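Local coordinates for transcriptional regulator fur family (Xanthomonas campestris pv. campestris, PDB 7DH8), which probably represses transcription of zinc-uptake genes when loaded with zinc, as a dimeric DNA-binding regulator of the Fur family, at residues P119-D124 with L157-L162. Sequence-based numbering, arbitrary orientation.
Sequences PFLICD and LEVHGL. With ZN (zinc ion), chain C.
L121 and V159 lie side by side on one face of a parallel strand pair and point the same way. The branch that touches is CD2 of L121, 3.6 Å from CB of V159. L121 has CG beside its own backbone N (chi1 -51°), which sets CD2 alongside the valine. P119 and L157 share that face. On the other face I122 crosses E158 obliquely: CD1 of the isoleucine rests 3.9 Å from CB of the glutamate and also borders its carboxylate. That carboxylate accepts hydrogen bonds from S101 OG and E100 N.

Backbone hydrogen bonds run from F120 N to L157 O, from V159 N to F120 O (2.6 Å) and from I122 N to V159 O. The last two are nearly straight. L157 O also lies in the plane of the F120 ring, at its edge.

The chain turns a corner at G161, while D124 N hydrogen-bonds to G161 O (2.6 Å). The carboxylate of D124 folds back to the same glycine, and OD1 takes a weak hydrogen bond from G161 N (3.4 Å). OD1 also sits 3.3 Å from CB of H160. The D124 and H160 side chains cross at about a right angle, with carboxylate and ring planes 29° apart. H160 NE2 is hydrogen-bonded to T156 OG1 of the second subunit.

SG of C123 is anti to its backbone N (chi1 177°) and binds zinc at 2.3 Å. C126, C163 and C166 complete this Cys4 site. L162 lies against the sulfur, with CA 3.8 Å from SG.

Strand 119-123 is the middle strand, with 129-131 antiparallel on its other edge. Helix 135-146 covers L157, and F120 packs edge-to-face on H97 beside the other zinc site. Residues 157-162 pair antiparallel with the second subunit, continuing the sheet across the dimer interface.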
loop_
_atom_site.group_PDB
_atom_site.type_symbol
_atom_site.label_atom_id
_atom_site.label_comp_id
_atom_site.label_asym_id
_atom_site.label_seq_id
_atom_site.Cartn_x
_atom_site.Cartn_y
_atom_site.Cartn_z
ATOM N N PRO A 119 7.981 -4.798 6.521
ATOM C CA PRO A 119 7.809 -3.345 6.478
ATOM C C PRO A 119 8.894 -2.677 5.648
ATOM O O PRO A 119 10.060 -3.094 5.622
ATOM C CB PRO A 119 7.943 -2.929 7.958
ATOM C CG PRO A 119 7.748 -4.252 8.749
ATOM C CD PRO A 119 8.354 -5.276 7.858
ATOM N N PHE A 120 8.492 -1.576 5.067
ATOM C CA PHE A 120 9.329 -0.597 4.399
ATOM C C PHE A 120 9.115 0.757 5.031
ATOM O O PHE A 120 7.962 1.130 5.287
ATOM C CB PHE A 120 8.944 -0.495 2.897
ATOM C CG PHE A 120 9.362 -1.670 2.137
ATOM C CD1 PHE A 120 8.516 -2.759 2.034
ATOM C CD2 PHE A 120 10.613 -1.727 1.564
ATOM C CE1 PHE A 120 8.921 -3.890 1.380
ATOM C CE2 PHE A 120 11.014 -2.874 0.906
ATOM C CZ PHE A 120 10.177 -3.934 0.813
ATOM N N LEU A 121 10.228 1.495 5.273
ATOM C CA LEU A 121 10.187 2.905 5.630
ATOM C C LEU A 121 10.397 3.689 4.343
ATOM O O LEU A 121 11.439 3.550 3.704
ATOM C CB LEU A 121 11.291 3.262 6.632
ATOM C CG LEU A 121 11.402 2.365 7.886
ATOM C CD1 LEU A 121 12.594 2.725 8.710
ATOM C CD2 LEU A 121 10.067 2.426 8.674
ATOM N N ILE A 122 9.431 4.499 3.954
ATOM C CA ILE A 122 9.506 5.204 2.682
ATOM C C ILE A 122 9.458 6.685 2.978
ATOM O O ILE A 122 8.496 7.170 3.560
ATOM C CB ILE A 122 8.381 4.773 1.722
ATOM C CG1 ILE A 122 8.443 3.279 1.476
ATOM C CG2 ILE A 122 8.520 5.494 0.318
ATOM C CD1 ILE A 122 7.126 2.767 0.693
ATOM N N CYS A 123 10.537 7.410 2.648
ATOM C CA CYS A 123 10.576 8.810 3.007
ATOM C C CYS A 123 9.642 9.547 2.063
ATOM O O CYS A 123 9.730 9.370 0.851
ATOM C CB CYS A 123 12.000 9.372 2.904
ATOM S SG CYS A 123 12.090 11.114 3.258
ATOM N N ASP A 124 8.796 10.414 2.619
ATOM C CA ASP A 124 7.896 11.214 1.802
ATOM C C ASP A 124 8.649 12.201 0.911
ATOM O O ASP A 124 8.137 12.580 -0.139
ATOM C CB ASP A 124 6.933 11.998 2.692
ATOM C CG ASP A 124 5.953 11.105 3.447
ATOM O OD1 ASP A 124 5.761 9.919 3.077
ATOM O OD2 ASP A 124 5.361 11.619 4.425
ATOM N N LEU A 157 3.048 -3.362 4.015
ATOM C CA LEU A 157 3.383 -2.651 5.237
ATOM C C LEU A 157 4.353 -1.552 4.814
ATOM O O LEU A 157 5.525 -1.789 4.505
ATOM C CB LEU A 157 3.994 -3.565 6.314
ATOM C CG LEU A 157 3.198 -4.889 6.511
ATOM C CD1 LEU A 157 4.140 -5.872 7.199
ATOM C CD2 LEU A 157 1.936 -4.616 7.313
ATOM N N GLU A 158 3.873 -0.329 4.778
ATOM C CA GLU A 158 4.737 0.756 4.316
ATOM C C GLU A 158 4.592 1.913 5.289
ATOM O O GLU A 158 3.514 2.480 5.436
ATOM C CB GLU A 158 4.367 1.128 2.893
ATOM C CG GLU A 158 4.454 -0.109 1.941
ATOM C CD GLU A 158 4.063 0.158 0.462
ATOM O OE1 GLU A 158 3.570 1.235 0.123
ATOM O OE2 GLU A 158 4.247 -0.764 -0.351
ATOM N N VAL A 159 5.672 2.290 5.921
ATOM C CA VAL A 159 5.628 3.365 6.903
ATOM C C VAL A 159 6.055 4.640 6.204
ATOM O O VAL A 159 7.157 4.691 5.628
ATOM C CB VAL A 159 6.518 3.028 8.108
ATOM C CG1 VAL A 159 6.532 4.184 9.100
ATOM C CG2 VAL A 159 5.995 1.742 8.771
ATOM N N HIS A 160 5.226 5.689 6.305
ATOM C CA HIS A 160 5.551 6.983 5.713
ATOM C C HIS A 160 6.035 7.992 6.752
ATOM O O HIS A 160 5.831 7.844 7.959
ATOM C CB HIS A 160 4.345 7.573 4.980
ATOM C CG HIS A 160 3.644 6.575 4.115
ATOM N ND1 HIS A 160 4.079 6.249 2.838
ATOM C CD2 HIS A 160 2.522 5.835 4.343
ATOM C CE1 HIS A 160 3.256 5.341 2.321
ATOM N NE2 HIS A 160 2.321 5.058 3.224
ATOM N N GLY A 161 6.655 9.047 6.248
ATOM C CA GLY A 161 7.253 10.069 7.099
ATOM C C GLY A 161 8.541 10.544 6.442
ATOM O O GLY A 161 8.688 10.511 5.193
ATOM N N LEU A 162 9.517 10.914 7.275
ATOM C CA LEU A 162 10.769 11.495 6.794
ATOM C C LEU A 162 11.958 10.676 7.277
ATOM O O LEU A 162 12.047 10.342 8.473
ATOM C CB LEU A 162 10.928 12.925 7.288
ATOM C CG LEU A 162 9.865 13.917 6.755
ATOM C CD1 LEU A 162 10.012 15.309 7.415
ATOM C CD2 LEU A 162 9.854 13.993 5.215
HETATM ZN ZN ZN C . 14.389 11.454 2.949
#